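Local coordinates for aminotransferase TlmJ (Streptoalloteichus hindustanus, PDB 5UID), which is a DegT/DnrJ/EryC1-family enzyme that probably catalyses pyridoxal 5'-phosphate-dependent transamination, at residues T13-V22 with V250-R261; A160-D168 with A294-F302. All blocks are in the same frame, centred on the assembly; numbering follows the deposited sequence.

How the contacts relate
Contact 1 (T13-V22 with V250-R261) and contact 2 (A160-D168 with A294-F302) sit about 22 Å apart between centres and do not touch. Helix 249-280 connects them: contact 1 uses its first turns, V163 and A164 of contact 2 pack on its later residues L262 and V266, and the chain then runs on to strand 296-297. Contact 1 is largely buried, beside the cofactor and the second subunit. It pairs two helices through aliphatic side chains and one carboxylate. Contact 2 is partly buried, with exposed residues at its strand end. It joins two mostly irregular segments through backbone bonds and serine hydroxyls, with no salt bridge.

Contact 1: T13-V22 with V250-R261; sequences TLGEAELAAV and VAASIGSVQLRR. With PLP (pyridoxal-5'-phosphate), chain J; SO4 (sulfate ion), chain I.
E18 is gripped by three donors, two of them from the facing helix. Its OE2 takes R261 NH1 at 2.8 Å in a salt bridge, on the syn side and close to the carboxylate plane. Q258 NE2 reaches the same E18 OE2 at 2.7 Å, but from above that plane. The other oxygen, E18 OE1, accepts from the backbone N of G15, the N-cap residue, at 2.9 Å. A bend at chi2 (79°) turns the carboxylate back to G15 N at the helix start, with OE2 left facing Q258 and R261. The side chain fits as a knob among I254, V257, Q258 and R261.

Q258 has more partners. Its NE2 also donates to T13 O at 3.0 Å, and its OE1 takes a bond from V190 N. A water links Q258 OE1 to T13 N.

Helices 16-22 and 250-261 run in roughly opposite directions, at 147°, their axes 8.6 Å apart at closest. A17 and A21 present their methyls to the two branches of V257, and V22 CG2 meets I254 CD1. L14, just before the helix, adds its CD2 against I254 CG2 at 3.7 Å.

I254 CD1 and V250 CG1 also touch the PLP methyl C2A, the latter at 3.5 Å. F26 of the second subunit packs on L14 and E18. A sulfate, probably from the crystallisation liquor, accepts from E16 N.

The buried carboxylate is thus fixed in rotation by its three donors, and R261 would probably keep it ionised. The aliphatic part of the interface ties helix 16-28 to the wall of the cofactor pocket.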
loop_
_atom_site.group_PDB
_atom_site.type_symbol
_atom_site.label_atom_id
_atom_site.label_comp_id
_atom_site.label_asym_id
_atom_site.label_seq_id
_atom_site.Cartn_x
_atom_site.Cartn_y
_atom_site.Cartn_z
ATOM N N THR A 13 8.511 -11.260 15.334
ATOM C CA THR A 13 8.174 -11.389 16.752
ATOM C C THR A 13 7.448 -10.121 17.191
ATOM O O THR A 13 8.081 -9.098 17.468
ATOM C CB THR A 13 9.412 -11.637 17.615
ATOM O OG1 THR A 13 10.400 -10.628 17.361
ATOM C CG2 THR A 13 10.001 -13.012 17.328
ATOM N N LEU A 14 6.121 -10.189 17.242
ATOM C CA LEU A 14 5.288 -9.108 17.748
ATOM C C LEU A 14 4.419 -9.653 18.873
ATOM O O LEU A 14 3.824 -10.727 18.737
ATOM C CB LEU A 14 4.418 -8.505 16.638
ATOM C CG LEU A 14 5.097 -7.547 15.646
ATOM C CD1 LEU A 14 6.036 -8.268 14.685
ATOM C CD2 LEU A 14 4.056 -6.750 14.874
ATOM N N GLY A 15 4.353 -8.916 19.980
ATOM C CA GLY A 15 3.654 -9.399 21.154
ATOM C C GLY A 15 2.900 -8.337 21.930
ATOM O O GLY A 15 2.243 -7.473 21.338
ATOM N N GLU A 16 2.997 -8.390 23.262
ATOM C CA GLU A 16 2.173 -7.532 24.110
ATOM C C GLU A 16 2.520 -6.058 23.937
ATOM O O GLU A 16 1.623 -5.205 23.927
ATOM C CB GLU A 16 2.318 -7.945 25.575
ATOM C CG GLU A 16 1.675 -9.282 25.912
ATOM C CD GLU A 16 0.158 -9.253 25.817
ATOM O OE1 GLU A 16 -0.428 -8.149 25.807
ATOM O OE2 GLU A 16 -0.450 -10.342 25.755
ATOM N N ALA A 17 3.808 -5.733 23.807
ATOM C CA ALA A 17 4.196 -4.333 23.664
ATOM C C ALA A 17 3.661 -3.743 22.366
ATOM O O ALA A 17 3.202 -2.595 22.340
ATOM C CB ALA A 17 5.716 -4.193 23.737
ATOM N N GLU A 18 3.705 -4.516 21.277
ATOM C CA GLU A 18 3.127 -4.051 20.020
ATOM C C GLU A 18 1.606 -3.973 20.106
ATOM O O GLU A 18 0.991 -3.071 19.525
ATOM C CB GLU A 18 3.554 -4.966 18.871
ATOM C CG GLU A 18 5.028 -4.867 18.481
ATOM C CD GLU A 18 5.957 -5.642 19.407
ATOM O OE1 GLU A 18 5.464 -6.309 20.341
ATOM O OE2 GLU A 18 7.189 -5.582 19.195
ATOM N N LEU A 19 0.984 -4.910 20.828
ATOM C CA LEU A 19 -0.466 -4.870 21.002
ATOM C C LEU A 19 -0.893 -3.639 21.789
ATOM O O LEU A 19 -1.898 -3.002 21.458
ATOM C CB LEU A 19 -0.951 -6.137 21.705
ATOM C CG LEU A 19 -1.090 -7.404 20.865
ATOM C CD1 LEU A 19 -1.305 -8.607 21.771
ATOM C CD2 LEU A 19 -2.233 -7.263 19.865
ATOM N N ALA A 20 -0.142 -3.294 22.838
ATOM C CA ALA A 20 -0.488 -2.126 23.642
ATOM C C ALA A 20 -0.425 -0.852 22.811
ATOM O O ALA A 20 -1.239 0.059 22.998
ATOM C CB ALA A 20 0.437 -2.028 24.855
ATOM N N ALA A 21 0.535 -0.769 21.886
ATOM C CA ALA A 21 0.593 0.378 20.984
ATOM C C ALA A 21 -0.642 0.429 20.093
ATOM O O ALA A 21 -1.256 1.488 19.926
ATOM C CB ALA A 21 1.869 0.326 20.142
ATOM N N VAL A 22 -1.024 -0.714 19.519
ATOM C CA VAL A 22 -2.227 -0.770 18.692
ATOM C C VAL A 22 -3.454 -0.393 19.511
ATOM O O VAL A 22 -4.350 0.311 19.027
ATOM C CB VAL A 22 -2.377 -2.167 18.059
ATOM C CG1 VAL A 22 -3.704 -2.280 17.331
ATOM C CG2 VAL A 22 -1.221 -2.451 17.109
ATOM N N VAL A 250 -1.358 3.193 12.858
ATOM C CA VAL A 250 -1.356 1.874 13.478
ATOM C C VAL A 250 -0.036 1.168 13.195
ATOM O O VAL A 250 0.637 0.678 14.110
ATOM C CB VAL A 250 -2.560 1.046 12.996
ATOM C CG1 VAL A 250 -2.706 -0.209 13.836
ATOM C CG2 VAL A 250 -3.826 1.878 13.056
ATOM N N ALA A 251 0.363 1.131 11.924
ATOM C CA ALA A 251 1.644 0.532 11.566
ATOM C C ALA A 251 2.806 1.320 12.156
ATOM O O ALA A 251 3.794 0.733 12.611
ATOM C CB ALA A 251 1.771 0.444 10.046
ATOM N N ALA A 252 2.704 2.652 12.162
ATOM C CA ALA A 252 3.791 3.475 12.681
ATOM C C ALA A 252 4.003 3.243 14.173
ATOM O O ALA A 252 5.145 3.203 14.644
ATOM C CB ALA A 252 3.513 4.952 12.401
ATOM N N SER A 253 2.915 3.090 14.935
ATOM C CA SER A 253 3.059 2.852 16.369
ATOM C C SER A 253 3.709 1.500 16.638
ATOM O O SER A 253 4.487 1.356 17.587
ATOM C CB SER A 253 1.701 2.942 17.063
ATOM O OG SER A 253 0.881 1.833 16.744
ATOM N N ILE A 254 3.399 0.499 15.813
ATOM C CA ILE A 254 4.114 -0.771 15.890
ATOM C C ILE A 254 5.588 -0.571 15.559
ATOM O O ILE A 254 6.468 -1.173 16.187
ATOM C CB ILE A 254 3.458 -1.806 14.955
ATOM C CG1 ILE A 254 2.019 -2.079 15.394
ATOM C CG2 ILE A 254 4.263 -3.100 14.923
ATOM C CD1 ILE A 254 1.301 -3.073 14.508
ATOM N N GLY A 255 5.880 0.283 14.574
ATOM C CA GLY A 255 7.261 0.485 14.161
ATOM C C GLY A 255 8.139 1.049 15.262
ATOM O O GLY A 255 9.291 0.637 15.423
ATOM N N SER A 256 7.616 2.008 16.029
ATOM C CA SER A 256 8.392 2.568 17.128
ATOM C C SER A 256 8.717 1.504 18.168
ATOM O O SER A 256 9.807 1.507 18.751
ATOM C CB SER A 256 7.641 3.736 17.767
ATOM O OG SER A 256 7.646 4.868 16.917
ATOM N N VAL A 257 7.783 0.581 18.410
ATOM C CA VAL A 257 8.039 -0.498 19.359
ATOM C C VAL A 257 9.077 -1.462 18.796
ATOM O O VAL A 257 10.026 -1.849 19.487
ATOM C CB VAL A 257 6.728 -1.222 19.719
ATOM C CG1 VAL A 257 7.011 -2.411 20.623
ATOM C CG2 VAL A 257 5.751 -0.262 20.386
ATOM N N GLN A 258 8.916 -1.855 17.530
ATOM C CA GLN A 258 9.871 -2.770 16.909
ATOM C C GLN A 258 11.259 -2.148 16.821
ATOM O O GLN A 258 12.271 -2.846 16.969
ATOM C CB GLN A 258 9.379 -3.178 15.519
ATOM C CG GLN A 258 8.168 -4.094 15.530
ATOM C CD GLN A 258 8.544 -5.560 15.623
ATOM O OE1 GLN A 258 9.235 -6.092 14.753
ATOM N NE2 GLN A 258 8.092 -6.222 16.683
ATOM N N LEU A 259 11.329 -0.837 16.582
ATOM C CA LEU A 259 12.625 -0.172 16.493
ATOM C C LEU A 259 13.370 -0.229 17.823
ATOM O O LEU A 259 14.586 -0.455 17.851
ATOM C CB LEU A 259 12.440 1.274 16.034
ATOM C CG LEU A 259 13.716 2.088 15.815
ATOM C CD1 LEU A 259 14.667 1.349 14.885
ATOM C CD2 LEU A 259 13.380 3.463 15.262
ATOM N N ARG A 260 12.659 -0.035 18.937
ATOM C CA ARG A 260 13.307 -0.132 20.244
ATOM C C ARG A 260 13.787 -1.547 20.531
ATOM O O ARG A 260 14.777 -1.731 21.250
ATOM C CB ARG A 260 12.356 0.336 21.347
ATOM C CG ARG A 260 12.183 1.841 21.423
ATOM C CD ARG A 260 11.340 2.240 22.624
ATOM N NE ARG A 260 9.925 1.926 22.442
ATOM C CZ ARG A 260 9.030 2.780 21.951
ATOM N NH1 ARG A 260 9.401 4.001 21.592
ATOM N NH2 ARG A 260 7.762 2.411 21.821
ATOM N N ARG A 261 13.103 -2.553 19.984
ATOM C CA ARG A 261 13.491 -3.947 20.151
ATOM C C ARG A 261 14.501 -4.413 19.113
ATOM O O ARG A 261 15.061 -5.505 19.268
ATOM C CB ARG A 261 12.254 -4.852 20.088
ATOM C CG ARG A 261 11.198 -4.556 21.147
ATOM C CD ARG A 261 10.012 -5.501 21.017
ATOM N NE ARG A 261 10.386 -6.887 21.284
ATOM C CZ ARG A 261 9.596 -7.934 21.065
ATOM N NH1 ARG A 261 8.379 -7.757 20.566
ATOM N NH2 ARG A 261 10.025 -9.159 21.338
HETATM N N1 PLP J . -3.074 -2.096 10.766
HETATM C C2 PLP J . -1.896 -2.760 11.026
HETATM C C2A PLP J . -1.571 -3.195 12.421
HETATM C C3 PLP J . -1.004 -3.034 9.997
HETATM O O3 PLP J . 0.160 -3.694 10.281
HETATM C C4 PLP J . -1.274 -2.635 8.692
HETATM C C4A PLP J . -0.071 -2.389 7.822
HETATM O O4A PLP J . 0.174 -1.281 7.343
HETATM C C5 PLP J . -2.470 -1.960 8.439
HETATM C C6 PLP J . -3.356 -1.699 9.478
HETATM C C5A PLP J . -2.853 -1.504 7.046
HETATM O O4P PLP J . -2.583 -2.507 6.091
HETATM S S SO4 I . 5.628 -10.876 24.166
HETATM O O1 SO4 I . 6.246 -10.400 22.932
HETATM O O2 SO4 I . 6.007 -9.996 25.267
HETATM O O3 SO4 I . 6.089 -12.232 24.448
HETATM O O4 SO4 I . 4.175 -10.881 24.026
HETATM O O HOH W 1 9.629 -8.822 14.194
#

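Contact 2: A160-D168 with A294-F302; sequences ACAVASQVD and AGHTSSYYF
A short antiparallel strand pair, 166-167 with 296-297, forms part of a three-stranded sheet and continues into a loop region joined by serine hydroxyls. T297 N donates to Q166 O at 2.9 Å, nearly straight at 170°. Q166 N returns a bond to T297 O, and a weak one to T297 OG1. D168 N to G295 O extends the pairing. At the non-hydrogen-bonded pair, V167 CG2 lies over one face of the H296 ring, 4.0 Å from its centroid, in a CH-pi contact.

Beyond the strands, S299 takes over. Its OG accepts from A164 N at 2.8 Å and donates to S165 OG at 2.7 Å. S165 OG, turned beside its own backbone N (chi1 -51°), also takes a weak bond from S299 N and is bonded to G136 O. An alanine in place of S299 would probably leave A164 N without its acceptor and S165 OG with just G136 O and the weak bond from the backbone N.

Further on, C161 CB packs on Y301 CD2 at 3.9 Å. C161 SG lies oblique to the Y301 and F302 rings, in sulfur-aromatic contacts. Y301 OH bonds to M186 O; M186 directly precedes, in sequence, K187, the lysine predicted to carry the cofactor.

The chemistry changes along the contact. Backbone bonds set the strand register, S299 OG serves both A164 N and S165 OG in the loop, and sulfur and aromatic groups fill the inner end.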
loop_
_atom_site.group_PDB
_atom_site.type_symbol
_atom_site.label_atom_id
_atom_site.label_comp_id
_atom_site.label_asym_id
_atom_site.label_seq_id
_atom_site.Cartn_x
_atom_site.Cartn_y
_atom_site.Cartn_z
ATOM N N ALA A 160 16.343 -3.260 2.412
ATOM C CA ALA A 160 15.391 -4.128 3.098
ATOM C C ALA A 160 16.086 -5.252 3.860
ATOM O O ALA A 160 15.545 -5.753 4.852
ATOM C CB ALA A 160 14.386 -4.700 2.100
ATOM N N CYS A 161 17.279 -5.659 3.421
ATOM C CA CYS A 161 18.042 -6.681 4.126
ATOM C C CYS A 161 18.869 -6.127 5.280
ATOM O O CYS A 161 19.386 -6.915 6.081
ATOM C CB CYS A 161 18.992 -7.408 3.168
ATOM S SG CYS A 161 18.249 -8.115 1.688
ATOM N N ALA A 162 19.012 -4.807 5.389
ATOM C CA ALA A 162 20.035 -4.205 6.242
ATOM C C ALA A 162 19.442 -3.061 7.066
ATOM O O ALA A 162 19.913 -1.925 7.024
ATOM C CB ALA A 162 21.203 -3.721 5.388
ATOM N N VAL A 163 18.404 -3.371 7.847
ATOM C CA VAL A 163 17.752 -2.338 8.642
ATOM C C VAL A 163 18.642 -1.846 9.779
ATOM O O VAL A 163 18.436 -0.737 10.286
ATOM C CB VAL A 163 16.401 -2.853 9.179
ATOM C CG1 VAL A 163 16.613 -3.812 10.348
ATOM C CG2 VAL A 163 15.497 -1.690 9.576
ATOM N N ALA A 164 19.639 -2.638 10.192
ATOM C CA ALA A 164 20.548 -2.246 11.263
ATOM C C ALA A 164 22.016 -2.360 10.865
ATOM O O ALA A 164 22.890 -2.237 11.730
ATOM C CB ALA A 164 20.292 -3.082 12.524
ATOM N N SER A 165 22.309 -2.584 9.588
ATOM C CA SER A 165 23.682 -2.765 9.144
ATOM C C SER A 165 24.382 -1.420 8.989
ATOM O O SER A 165 23.761 -0.405 8.658
ATOM C CB SER A 165 23.717 -3.528 7.822
ATOM O OG SER A 165 22.937 -4.709 7.909
ATOM N N GLN A 166 25.691 -1.421 9.233
ATOM C CA GLN A 166 26.484 -0.202 9.185
ATOM C C GLN A 166 27.847 -0.485 8.569
ATOM O O GLN A 166 28.345 -1.614 8.594
ATOM C CB GLN A 166 26.672 0.414 10.581
ATOM C CG GLN A 166 25.397 0.939 11.221
ATOM C CD GLN A 166 25.638 1.524 12.598
ATOM O OE1 GLN A 166 26.726 1.394 13.157
ATOM N NE2 GLN A 166 24.622 2.173 13.153
ATOM N N VAL A 167 28.441 0.568 8.012
ATOM C CA VAL A 167 29.830 0.573 7.566
ATOM C C VAL A 167 30.514 1.751 8.236
ATOM O O VAL A 167 30.149 2.905 7.980
ATOM C CB VAL A 167 29.961 0.686 6.039
ATOM C CG1 VAL A 167 31.421 0.823 5.649
ATOM C CG2 VAL A 167 29.355 -0.514 5.374
ATOM N N ASP A 168 31.496 1.460 9.091
ATOM C CA ASP A 168 32.249 2.490 9.804
ATOM C C ASP A 168 31.312 3.461 10.521
ATOM O O ASP A 168 31.496 4.678 10.484
ATOM C CB ASP A 168 33.188 3.236 8.855
ATOM C CG ASP A 168 34.095 2.300 8.076
ATOM O OD1 ASP A 168 34.588 1.314 8.664
ATOM O OD2 ASP A 168 34.312 2.550 6.872
ATOM N N ALA A 294 36.205 -5.811 8.188
ATOM C CA ALA A 294 36.433 -4.953 9.343
ATOM C C ALA A 294 35.664 -3.646 9.198
ATOM O O ALA A 294 35.732 -2.982 8.159
ATOM C CB ALA A 294 37.927 -4.676 9.509
ATOM N N GLY A 295 34.927 -3.280 10.244
ATOM C CA GLY A 295 34.108 -2.088 10.231
ATOM C C GLY A 295 32.686 -2.293 9.759
ATOM O O GLY A 295 31.871 -1.369 9.881
ATOM N N HIS A 296 32.358 -3.465 9.222
ATOM C CA HIS A 296 31.011 -3.773 8.767
ATOM C C HIS A 296 30.238 -4.492 9.863
ATOM O O HIS A 296 30.772 -5.377 10.536
ATOM C CB HIS A 296 31.032 -4.647 7.509
ATOM C CG HIS A 296 31.597 -3.967 6.302
ATOM N ND1 HIS A 296 31.371 -4.422 5.021
ATOM C CD2 HIS A 296 32.383 -2.872 6.179
ATOM C CE1 HIS A 296 31.992 -3.636 4.160
ATOM N NE2 HIS A 296 32.611 -2.686 4.837
ATOM N N THR A 297 28.977 -4.107 10.033
ATOM C CA THR A 297 28.047 -4.801 10.911
ATOM C C THR A 297 26.852 -5.260 10.087
ATOM O O THR A 297 26.426 -4.568 9.157
ATOM C CB THR A 297 27.579 -3.908 12.069
ATOM O OG1 THR A 297 26.902 -2.756 11.549
ATOM C CG2 THR A 297 28.765 -3.458 12.909
ATOM N N SER A 298 26.325 -6.432 10.421
ATOM C CA SER A 298 25.230 -7.032 9.678
ATOM C C SER A 298 23.946 -6.990 10.495
ATOM O O SER A 298 23.972 -6.943 11.728
ATOM C CB SER A 298 25.555 -8.482 9.298
ATOM O OG SER A 298 24.468 -9.092 8.620
ATOM N N SER A 299 22.819 -6.994 9.786
ATOM C CA SER A 299 21.522 -7.203 10.412
ATOM C C SER A 299 21.198 -8.680 10.592
ATOM O O SER A 299 20.236 -9.007 11.297
ATOM C CB SER A 299 20.425 -6.533 9.580
ATOM O OG SER A 299 20.680 -5.148 9.417
ATOM N N TYR A 300 21.981 -9.568 9.974
ATOM C CA TYR A 300 21.778 -11.016 10.032
ATOM C C TYR A 300 20.371 -11.389 9.563
ATOM O O TYR A 300 19.567 -11.971 10.293
ATOM C CB TYR A 300 22.077 -11.554 11.436
ATOM C CG TYR A 300 23.502 -11.279 11.860
ATOM C CD1 TYR A 300 24.527 -12.152 11.527
ATOM C CD2 TYR A 300 23.825 -10.129 12.566
ATOM C CE1 TYR A 300 25.835 -11.894 11.901
ATOM C CE2 TYR A 300 25.125 -9.864 12.944
ATOM C CZ TYR A 300 26.127 -10.749 12.610
ATOM O OH TYR A 300 27.423 -10.484 12.985
ATOM N N TYR A 301 20.091 -11.037 8.308
ATOM C CA TYR A 301 18.808 -11.331 7.679
ATOM C C TYR A 301 18.798 -12.699 7.007
ATOM O O TYR A 301 17.805 -13.426 7.106
ATOM C CB TYR A 301 18.461 -10.238 6.664
ATOM C CG TYR A 301 17.099 -10.403 6.029
ATOM C CD1 TYR A 301 15.962 -10.552 6.814
ATOM C CD2 TYR A 301 16.948 -10.399 4.647
ATOM C CE1 TYR A 301 14.713 -10.704 6.241
ATOM C CE2 TYR A 301 15.702 -10.545 4.065
ATOM C CZ TYR A 301 14.588 -10.700 4.868
ATOM O OH TYR A 301 13.345 -10.851 4.296
ATOM N N PHE A 302 19.881 -13.059 6.320
ATOM C CA PHE A 302 20.057 -14.379 5.735
ATOM C C PHE A 302 21.243 -15.077 6.385
ATOM O O PHE A 302 22.243 -14.442 6.734
ATOM C CB PHE A 302 20.322 -14.316 4.220
ATOM C CG PHE A 302 19.186 -13.770 3.412
ATOM C CD1 PHE A 302 17.872 -14.036 3.754
ATOM C CD2 PHE A 302 19.439 -12.997 2.289
ATOM C CE1 PHE A 302 16.832 -13.534 2.995
ATOM C CE2 PHE A 302 18.403 -12.488 1.529
ATOM C CZ PHE A 302 17.098 -12.758 1.882
#